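Local coordinates for protein 3-dehydroshikimate dehydratase (Bacillus anthracis, PDB 3DX5) that converts 3-dehydroshikimate to 3,4-dihydroxybenzoate in a manganese-dependent dehydration that supplies the catechol unit of the siderophore petrobactin, at residues Q22-N27 with K60-T65; L71-S76 with E80-K85; N123-I128 with L156-E161. All coordinates share one frame; numbering follows the deposited sequence. Where two conformers were deposited one is given.

Interaction 1 of 3, residues Q22-N27 with K60-T65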
loop_
_atom_site.group_PDB
_atom_site.type_symbol
_atom_site.label_atom_id
_atom_site.label_comp_id
_atom_site.label_asym_id
_atom_site.label_seq_id
_atom_site.Cartn_x
_atom_site.Cartn_y
_atom_site.Cartn_z
ATOM N N GLN A 22 -1.646 -14.078 16.330
ATOM C CA GLN A 22 -2.314 -14.074 17.648
ATOM C C GLN A 22 -3.755 -13.533 17.509
ATOM O O GLN A 22 -4.688 -14.099 18.075
ATOM C CB GLN A 22 -1.517 -13.235 18.677
ATOM C CG GLN A 22 -2.158 -13.160 20.087
ATOM C CD GLN A 22 -2.444 -14.550 20.677
ATOM O OE1 GLN A 22 -1.615 -15.462 20.594
ATOM N NE2 GLN A 22 -3.613 -14.706 21.287
ATOM N N PHE A 23 -3.926 -12.437 16.773
ATOM C CA PHE A 23 -5.267 -11.919 16.512
ATOM C C PHE A 23 -6.157 -12.960 15.796
ATOM O O PHE A 23 -7.324 -13.141 16.143
ATOM C CB PHE A 23 -5.198 -10.637 15.695
ATOM C CG PHE A 23 -6.535 -10.088 15.336
ATOM C CD1 PHE A 23 -7.236 -9.274 16.234
ATOM C CD2 PHE A 23 -7.118 -10.390 14.103
ATOM C CE1 PHE A 23 -8.519 -8.762 15.895
ATOM C CE2 PHE A 23 -8.385 -9.903 13.764
ATOM C CZ PHE A 23 -9.078 -9.076 14.659
ATOM N N ALA A 24 -5.607 -13.636 14.787
ATOM C CA ALA A 24 -6.382 -14.651 14.080
ATOM C C ALA A 24 -6.836 -15.737 15.044
ATOM O O ALA A 24 -7.982 -16.179 15.000
ATOM C CB ALA A 24 -5.588 -15.262 12.902
ATOM N N TYR A 25 -5.924 -16.154 15.913
ATOM C CA TYR A 25 -6.162 -17.271 16.801
ATOM C C TYR A 25 -7.242 -16.916 17.836
ATOM O O TYR A 25 -8.199 -17.646 18.041
ATOM C CB TYR A 25 -4.839 -17.642 17.481
ATOM C CG TYR A 25 -4.911 -18.640 18.610
ATOM C CD1 TYR A 25 -5.598 -19.851 18.467
ATOM C CD2 TYR A 25 -4.261 -18.376 19.825
ATOM C CE1 TYR A 25 -5.651 -20.784 19.534
ATOM C CE2 TYR A 25 -4.299 -19.295 20.881
ATOM C CZ TYR A 25 -5.005 -20.487 20.720
ATOM O OH TYR A 25 -5.040 -21.387 21.753
ATOM N N GLU A 26 -7.117 -15.758 18.449
ATOM C CA GLU A 26 -8.045 -15.436 19.522
ATOM C C GLU A 26 -9.459 -15.130 19.005
ATOM O O GLU A 26 -10.408 -15.181 19.776
ATOM C CB GLU A 26 -7.471 -14.334 20.424
ATOM C CG GLU A 26 -7.382 -12.996 19.789
ATOM C CD GLU A 26 -6.434 -12.025 20.556
ATOM O OE1 GLU A 26 -6.464 -10.813 20.218
ATOM O OE2 GLU A 26 -5.663 -12.466 21.455
ATOM N N ASN A 27 -9.590 -14.832 17.705
ATOM C CA ASN A 27 -10.897 -14.570 17.117
ATOM C C ASN A 27 -11.526 -15.752 16.366
ATOM O O ASN A 27 -12.549 -15.570 15.726
ATOM C CB ASN A 27 -10.854 -13.295 16.244
ATOM C CG ASN A 27 -10.774 -12.034 17.096
ATOM O OD1 ASN A 27 -11.777 -11.584 17.647
ATOM N ND2 ASN A 27 -9.573 -11.507 17.267
ATOM N N LYS A 60 -2.709 -23.970 17.042
ATOM C CA LYS A 60 -3.689 -22.907 17.165
ATOM C C LYS A 60 -4.848 -23.106 16.162
ATOM O O LYS A 60 -5.661 -22.190 15.970
ATOM C CB LYS A 60 -3.008 -21.561 16.895
ATOM C CG LYS A 60 -1.947 -21.116 17.904
ATOM C CD LYS A 60 -1.401 -19.764 17.424
ATOM C CE LYS A 60 -0.325 -19.206 18.366
ATOM N NZ LYS A 60 0.963 -19.878 18.213
ATOM N N THR A 61 -4.898 -24.286 15.528
ATOM C CA THR A 61 -5.836 -24.617 14.456
ATOM C C THR A 61 -5.792 -23.541 13.375
ATOM O O THR A 61 -6.825 -23.079 12.922
ATOM C CB THR A 61 -7.311 -24.824 14.975
ATOM O OG1 THR A 61 -7.288 -25.550 16.213
ATOM C CG2 THR A 61 -8.149 -25.612 13.973
ATOM N N LEU A 62 -4.582 -23.132 12.999
ATOM C CA LEU A 62 -4.361 -22.137 11.955
ATOM C C LEU A 62 -3.517 -22.762 10.848
ATOM O O LEU A 62 -2.818 -23.715 11.090
ATOM C CB LEU A 62 -3.639 -20.888 12.506
ATOM C CG LEU A 62 -4.536 -19.900 13.247
ATOM C CD1 LEU A 62 -3.673 -18.843 13.941
ATOM C CD2 LEU A 62 -5.543 -19.268 12.250
ATOM N N GLU A 63 -3.600 -22.212 9.645
ATOM C CA GLU A 63 -2.768 -22.612 8.547
ATOM C C GLU A 63 -2.721 -21.414 7.591
ATOM O O GLU A 63 -3.508 -20.475 7.717
ATOM C CB GLU A 63 -3.358 -23.843 7.834
ATOM C CG GLU A 63 -4.684 -23.555 7.098
ATOM C CD GLU A 63 -5.373 -24.850 6.635
ATOM O OE1 GLU A 63 -5.137 -25.275 5.467
ATOM O OE2 GLU A 63 -6.139 -25.442 7.452
ATOM N N ILE A 64 -1.797 -21.437 6.652
ATOM C CA ILE A 64 -1.780 -20.432 5.590
ATOM C C ILE A 64 -2.654 -20.993 4.465
ATOM O O ILE A 64 -2.385 -22.084 3.954
ATOM C CB ILE A 64 -0.328 -20.132 5.129
ATOM C CG1 ILE A 64 0.532 -19.678 6.333
ATOM C CG2 ILE A 64 -0.311 -19.141 3.922
ATOM C CD1 ILE A 64 0.003 -18.398 7.057
ATOM N N THR A 65 -3.718 -20.289 4.107
ATOM C CA THR A 65 -4.706 -20.846 3.157
ATOM C C THR A 65 -4.269 -20.706 1.691
ATOM O O THR A 65 -4.691 -21.494 0.814
ATOM C CB THR A 65 -6.146 -20.211 3.327
ATOM O OG1 THR A 65 -6.164 -18.865 2.811
ATOM C CG2 THR A 65 -6.559 -20.148 4.779
#

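Interaction 2 of 3, residues L71-S76 with E80-K85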
loop_
_atom_site.group_PDB
_atom_site.type_symbol
_atom_site.label_atom_id
_atom_site.label_comp_id
_atom_site.label_asym_id
_atom_site.label_seq_id
_atom_site.Cartn_x
_atom_site.Cartn_y
_atom_site.Cartn_z
ATOM N N LEU A 71 0.439 -11.965 -11.061
ATOM C CA LEU A 71 1.422 -12.409 -12.051
ATOM C C LEU A 71 1.180 -11.685 -13.364
ATOM O O LEU A 71 0.095 -11.729 -13.898
ATOM C CB LEU A 71 1.365 -13.920 -12.239
ATOM C CG LEU A 71 1.622 -14.715 -10.959
ATOM C CD1 LEU A 71 1.255 -16.200 -11.168
ATOM C CD2 LEU A 71 3.112 -14.526 -10.526
ATOM N N ASP A 72 2.200 -11.016 -13.867
ATOM C CA ASP A 72 2.055 -10.271 -15.082
ATOM C C ASP A 72 2.232 -11.188 -16.291
ATOM O O ASP A 72 3.347 -11.602 -16.629
ATOM C CB ASP A 72 3.047 -9.109 -15.119
ATOM C CG ASP A 72 2.822 -8.199 -16.324
ATOM O OD1 ASP A 72 1.796 -8.352 -17.040
ATOM O OD2 ASP A 72 3.681 -7.333 -16.572
ATOM N N ILE A 73 1.129 -11.513 -16.943
ATOM C CA ILE A 73 1.239 -12.292 -18.163
ATOM C C ILE A 73 0.716 -11.517 -19.404
ATOM O O ILE A 73 0.471 -12.094 -20.445
ATOM C CB ILE A 73 0.774 -13.825 -17.977
ATOM C CG1 ILE A 73 -0.444 -14.008 -17.122
ATOM C CG2 ILE A 73 1.725 -14.559 -17.065
ATOM C CD1 ILE A 73 -1.561 -13.301 -17.615
ATOM N N SER A 74 0.567 -10.200 -19.268
ATOM C CA SER A 74 0.270 -9.316 -20.396
ATOM C C SER A 74 1.379 -9.366 -21.467
ATOM O O SER A 74 2.490 -9.835 -21.210
ATOM C CB SER A 74 0.087 -7.879 -19.917
ATOM O OG SER A 74 1.351 -7.250 -19.681
ATOM N N LEU A 75 1.072 -8.882 -22.668
ATOM C CA LEU A 75 2.050 -8.838 -23.779
ATOM C C LEU A 75 3.240 -7.916 -23.495
ATOM O O LEU A 75 4.365 -8.197 -23.892
ATOM C CB LEU A 75 1.357 -8.394 -25.071
ATOM C CG LEU A 75 0.171 -9.206 -25.587
ATOM C CD1 LEU A 75 -0.199 -8.749 -26.988
ATOM C CD2 LEU A 75 0.515 -10.677 -25.605
ATOM N N SER A 76 2.981 -6.800 -22.825
ATOM C CA SER A 76 4.032 -5.876 -22.388
ATOM C C SER A 76 4.992 -6.468 -21.326
ATOM O O SER A 76 6.061 -5.909 -21.107
ATOM C CB SER A 76 3.392 -4.588 -21.841
ATOM O OG SER A 76 2.225 -4.904 -21.080
ATOM N N GLU A 80 9.828 -14.057 -18.843
ATOM C CA GLU A 80 10.885 -14.755 -18.098
ATOM C C GLU A 80 10.981 -14.259 -16.645
ATOM O O GLU A 80 11.265 -15.044 -15.738
ATOM C CB GLU A 80 12.252 -14.593 -18.770
ATOM C CG GLU A 80 12.435 -15.463 -20.011
ATOM C CD GLU A 80 13.901 -15.654 -20.369
ATOM O OE1 GLU A 80 14.748 -14.851 -19.880
ATOM O OE2 GLU A 80 14.209 -16.606 -21.141
ATOM N N LYS A 81 10.769 -12.959 -16.445
ATOM C CA LYS A 81 10.706 -12.385 -15.114
ATOM C C LYS A 81 9.462 -12.900 -14.334
ATOM O O LYS A 81 9.562 -13.232 -13.140
ATOM C CB LYS A 81 10.759 -10.858 -15.191
ATOM C CG LYS A 81 10.529 -10.154 -13.853
ATOM C CD LYS A 81 10.947 -8.673 -13.866
ATOM C CE LYS A 81 10.507 -7.961 -12.557
ATOM N NZ LYS A 81 10.824 -6.481 -12.583
ATOM N N THR A 82 8.320 -13.001 -15.011
ATOM C CA THR A 82 7.115 -13.602 -14.423
ATOM C C THR A 82 7.344 -15.047 -13.982
ATOM O O THR A 82 6.976 -15.413 -12.857
ATOM C CB THR A 82 5.888 -13.536 -15.363
ATOM O OG1 THR A 82 5.612 -12.176 -15.639
ATOM C CG2 THR A 82 4.640 -14.136 -14.674
ATOM N N ILE A 83 7.922 -15.853 -14.868
ATOM C CA ILE A 83 8.341 -17.226 -14.541
ATOM C C ILE A 83 9.270 -17.302 -13.311
ATOM O O ILE A 83 9.072 -18.172 -12.463
ATOM C CB ILE A 83 8.953 -17.980 -15.772
ATOM C CG1 ILE A 83 7.900 -18.158 -16.878
ATOM C CG2 ILE A 83 9.562 -19.374 -15.378
ATOM C CD1 ILE A 83 6.673 -19.044 -16.475
ATOM N N GLU A 84 10.246 -16.397 -13.214
ATOM C CA GLU A 84 11.150 -16.346 -12.052
ATOM C C GLU A 84 10.387 -16.054 -10.740
ATOM O O GLU A 84 10.693 -16.624 -9.685
ATOM C CB GLU A 84 12.258 -15.313 -12.271
ATOM C CG GLU A 84 13.312 -15.700 -13.299
ATOM C CD GLU A 84 14.399 -14.629 -13.451
ATOM O OE1 GLU A 84 14.533 -14.050 -14.552
ATOM O OE2 GLU A 84 15.111 -14.352 -12.463
ATOM N N LYS A 85 9.401 -15.161 -10.822
ATOM C CA LYS A 85 8.494 -14.872 -9.708
ATOM C C LYS A 85 7.669 -16.115 -9.322
ATOM O O LYS A 85 7.521 -16.410 -8.149
ATOM C CB LYS A 85 7.585 -13.687 -10.052
ATOM C CG LYS A 85 6.633 -13.282 -8.954
ATOM C CD LYS A 85 6.112 -11.844 -9.116
ATOM C CE LYS A 85 5.154 -11.561 -7.986
ATOM N NZ LYS A 85 4.255 -10.369 -8.195
HETATM O O HOH W 1 4.788 -10.979 -12.500
#

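Interaction 3 of 3, residues N123-I128 with L156-E161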
loop_
_atom_site.group_PDB
_atom_site.type_symbol
_atom_site.label_atom_id
_atom_site.label_comp_id
_atom_site.label_asym_id
_atom_site.label_seq_id
_atom_site.Cartn_x
_atom_site.Cartn_y
_atom_site.Cartn_z
ATOM N N ASN A 123 -2.823 -19.142 -23.434
ATOM C CA ASN A 123 -1.573 -19.894 -23.514
ATOM C C ASN A 123 -0.624 -19.640 -22.329
ATOM O O ASN A 123 0.008 -20.574 -21.844
ATOM C CB ASN A 123 -0.860 -19.648 -24.851
ATOM C CG ASN A 123 -1.673 -20.170 -26.047
ATOM O OD1 ASN A 123 -2.608 -20.998 -25.897
ATOM N ND2 ASN A 123 -1.342 -19.667 -27.240
ATOM N N ARG A 124 -0.534 -18.394 -21.882
ATOM C CA ARG A 124 0.319 -18.046 -20.737
ATOM C C ARG A 124 -0.194 -18.546 -19.401
ATOM O O ARG A 124 0.598 -19.054 -18.588
ATOM C CB ARG A 124 0.574 -16.548 -20.685
ATOM C CG ARG A 124 1.592 -16.173 -21.758
ATOM C CD ARG A 124 1.718 -14.699 -21.915
ATOM N NE ARG A 124 2.854 -14.397 -22.797
ATOM C CZ ARG A 124 3.592 -13.295 -22.719
ATOM N NH1 ARG A 124 3.297 -12.352 -21.834
ATOM N NH2 ARG A 124 4.618 -13.137 -23.542
ATOM N N ILE A 125 -1.500 -18.439 -19.172
ATOM C CA ILE A 125 -2.098 -19.036 -17.969
ATOM C C ILE A 125 -1.818 -20.550 -17.954
ATOM O O ILE A 125 -1.513 -21.124 -16.905
ATOM C CB ILE A 125 -3.603 -18.757 -17.890
ATOM C CG1 ILE A 125 -3.859 -17.251 -17.715
ATOM C CG2 ILE A 125 -4.278 -19.514 -16.706
ATOM C CD1 ILE A 125 -5.302 -16.871 -18.118
ATOM N N ARG A 126 -1.912 -21.190 -19.125
ATOM C CA ARG A 126 -1.679 -22.634 -19.221
ATOM C C ARG A 126 -0.249 -22.961 -18.793
ATOM O O ARG A 126 -0.023 -23.915 -18.019
ATOM C CB ARG A 126 -1.934 -23.193 -20.640
ATOM C CG ARG A 126 -1.920 -24.731 -20.666
ATOM C CD ARG A 126 -2.122 -25.297 -22.089
ATOM N NE ARG A 126 -3.478 -24.985 -22.535
ATOM C CZ ARG A 126 -3.781 -24.165 -23.529
ATOM N NH1 ARG A 126 -2.826 -23.553 -24.229
ATOM N NH2 ARG A 126 -5.054 -23.951 -23.809
HETATM N N MSE A 127 0.695 -22.161 -19.282
HETATM C CA MSE A 127 2.129 -22.306 -18.935
HETATM C C MSE A 127 2.377 -22.152 -17.447
HETATM O O MSE A 127 3.135 -22.914 -16.872
HETATM C CB MSE A 127 2.995 -21.293 -19.696
HETATM C CG MSE A 127 3.053 -21.599 -21.184
HETATM SE SE MSE A 127 4.020 -20.228 -22.203
HETATM C CE MSE A 127 5.740 -20.512 -21.321
ATOM N N ILE A 128 1.746 -21.156 -16.834
ATOM C CA ILE A 128 1.872 -20.951 -15.392
ATOM C C ILE A 128 1.267 -22.120 -14.609
ATOM O O ILE A 128 1.845 -22.547 -13.620
ATOM C CB ILE A 128 1.288 -19.600 -14.994
ATOM C CG1 ILE A 128 2.331 -18.515 -15.336
ATOM C CG2 ILE A 128 0.936 -19.555 -13.505
ATOM C CD1 ILE A 128 1.705 -17.160 -15.495
ATOM N N LEU A 156 -16.275 -18.904 -17.167
ATOM C CA LEU A 156 -16.504 -20.285 -17.569
ATOM C C LEU A 156 -15.793 -20.599 -18.889
ATOM O O LEU A 156 -15.164 -21.643 -19.035
ATOM C CB LEU A 156 -18.000 -20.563 -17.714
ATOM C CG LEU A 156 -18.737 -20.601 -16.370
ATOM C CD1 LEU A 156 -20.249 -20.537 -16.591
ATOM C CD2 LEU A 156 -18.322 -21.848 -15.598
ATOM N N GLU A 157 -15.905 -19.683 -19.843
ATOM C CA GLU A 157 -15.228 -19.821 -21.111
ATOM C C GLU A 157 -13.687 -19.945 -20.938
ATOM O O GLU A 157 -13.065 -20.822 -21.509
ATOM C CB GLU A 157 -15.579 -18.607 -21.946
ATOM C CG GLU A 157 -15.000 -18.626 -23.283
ATOM C CD GLU A 157 -15.961 -19.254 -24.254
ATOM O OE1 GLU A 157 -16.567 -18.487 -25.056
ATOM O OE2 GLU A 157 -16.139 -20.503 -24.189
ATOM N N LEU A 158 -13.094 -19.046 -20.148
ATOM C CA LEU A 158 -11.649 -19.072 -19.870
ATOM C C LEU A 158 -11.185 -20.433 -19.330
ATOM O O LEU A 158 -10.150 -20.959 -19.745
ATOM C CB LEU A 158 -11.288 -17.984 -18.856
ATOM C CG LEU A 158 -9.788 -17.675 -18.781
ATOM C CD1 LEU A 158 -9.233 -17.166 -20.135
ATOM C CD2 LEU A 158 -9.567 -16.618 -17.718
ATOM N N LEU A 159 -11.955 -20.979 -18.386
ATOM C CA LEU A 159 -11.625 -22.264 -17.755
ATOM C C LEU A 159 -11.628 -23.390 -18.792
ATOM O O LEU A 159 -10.748 -24.277 -18.790
ATOM C CB LEU A 159 -12.610 -22.579 -16.629
ATOM C CG LEU A 159 -12.491 -21.674 -15.392
ATOM C CD1 LEU A 159 -13.756 -21.821 -14.536
ATOM C CD2 LEU A 159 -11.200 -21.981 -14.548
ATOM N N GLY A 160 -12.596 -23.327 -19.697
ATOM C CA GLY A 160 -12.665 -24.292 -20.797
ATOM C C GLY A 160 -11.563 -24.046 -21.816
ATOM O O GLY A 160 -11.068 -24.988 -22.402
ATOM N N GLU A 161 -11.137 -22.797 -22.016
ATOM C CA GLU A 161 -10.091 -22.529 -23.021
ATOM C C GLU A 161 -8.703 -22.979 -22.533
ATOM O O GLU A 161 -7.886 -23.513 -23.315
ATOM C CB GLU A 161 -10.072 -21.040 -23.403
ATOM C CG GLU A 161 -11.328 -20.546 -24.168
ATOM C CD GLU A 161 -11.512 -19.001 -24.155
ATOM O OE1 GLU A 161 -11.175 -18.305 -23.173
ATOM O OE2 GLU A 161 -12.026 -18.458 -25.155
#

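Interaction 1 of 3, residues Q22-N27 with K60-T65
Y25, at the end of helix 17-26, meets K60 with one ring face while its CB rests on L62, so a single residue spans both the solvent side and the buried side of this contact. The buried part is the looser of the two, a matter of apolar van der Waals packing. The two methyl groups of L62 divide the work: CD1 packs against CB of Y25 at 3.9 Å, and CD2 faces CB of A24 at 4.1 Å. Beyond them A24 continues onto I32 and L5, and L62 onto L57, which carries the packing into the body of the fold.

The exposed edge is where the two segments come closest. A chi1 of 171° sets the Y25 ring beside its own carbonyl carbon and presents a face to K60. The aliphatic chain of K60 crosses the ring at about a right angle; its CG stands 3.8 Å from the ring centroid, only 7° off the normal, a well-centred CH-pi contact. At the ring's near corner, Y25 CD1 lies 3.5 Å from K60 CB and 3.4 Å from K60 O, so backbone and side chain of the lysine both press on the tyrosine. The ammonium end then leads away. The arrangement joins the end of an outer helix to the loop entering inner strand 64-68, a layering typical of the TIM barrel.

Interaction 2 of 3, residues L71-S76 with E80-K85
D72 OD1 is gripped by two donors of S74 while the carbonyl of the same aspartate reaches across to T82, so one residue both shapes the loop and joins it to the helix. The backbone N of S74 lies 3.1 Å from D72 OD1, closing an Asx turn in the loop that follows strand 64-68 of the TIM barrel. S74 OG donates to D72 OD1 as well, at 2.9 Å. The two bonds use the oxygen differently: the hydroxyl takes its syn lone pair, whereas the N-H comes from above the carboxylate plane. S76 OG in turn donates to S74 OG, extending the polar chain along the loop.

Across the contact, T82 OG1 gives a hydrogen bond to D72 O, the donor tilted 18° from the carbonyl plane; the separation is an unusually short 2.5 Å, a length to be read with caution at this resolution. A water accepts from D72 N and makes a weak, long bond to the same threonine hydroxyl. With chi1 near -60°, T82 turns its hydroxyl to this carbonyl and leaves its methyl for the apolar side, where T82 CG2 meets L71 CB at 4.1 Å.

K85 extends the contact toward the active site: its NZ forms a salt bridge with D69 and a hydrogen bond to the carbonyl of Y70, a substrate-binding residue, and its side chain packs on A220 of the second subunit. Lower on this lysine, CG lies 4.1 Å from CD2 of L71.

Interaction 3 of 3, residues N123-I128 with L156-E161
Segments 123-128 and 156-161, on helices 115-134 and 152-162, run 9.7 Å apart at their nearest CA atoms, those of I125 and L158, and few of their side chains meet. In the buried part, I125 reaches out with CD1 to meet CD2 of L158 at 4.3 Å, a loose meeting of methyl groups. L158 finds further apolar company on V122 and L148, so the leucine is enclosed by more than this one isoleucine.

Both helices belong to the outer layer of the TIM barrel, and strand 138-142 runs between them in the chain; the contact therefore joins successive helices flanking an inner strand.

Nearer the surface, the polar link is made by R126, whose NE is hydrogen-bonded to V162 O. The arginine chain runs extended from the helix (chi1 -170°) and then bends at chi3, which carries the guanidinium to the closing turn of helix 152-162. E161 O lies in the guanidinium plane at its edge, at a distance of 2.9 Å from R126 NH2. A positive group beside these carbonyls would probably be favoured by the negative end of the helix dipole. The other side of the group is held from its own helix: R126 NH1 donates to N123 OD1 over 3.1 Å, at an N-H...O angle of 144°. E161 turns its carboxylate instead to R118, with which OE1 forms a salt bridge.

The three contacts follow one another along the chain without overlapping, all within one TIM barrel. Interaction 1 closes at strand 64-68; interaction 2 opens in the loop leaving that strand and ends on helix 79-96, yet their centres lie about 32 Å apart, on opposite sides of the chain's centre. Interaction 3 is likewise remote from interaction 1, at about 33 Å between centres. Interactions 2 and 3 are neighbours, with centres about 15 Å apart, and they touch: R124 of helix 115-134 probably hydrogen-bonds to I73 O of the 71-76 loop. Substrate-site Y70 directly precedes that loop, so helix 115-134 touches the loop that directly follows a substrate-binding residue.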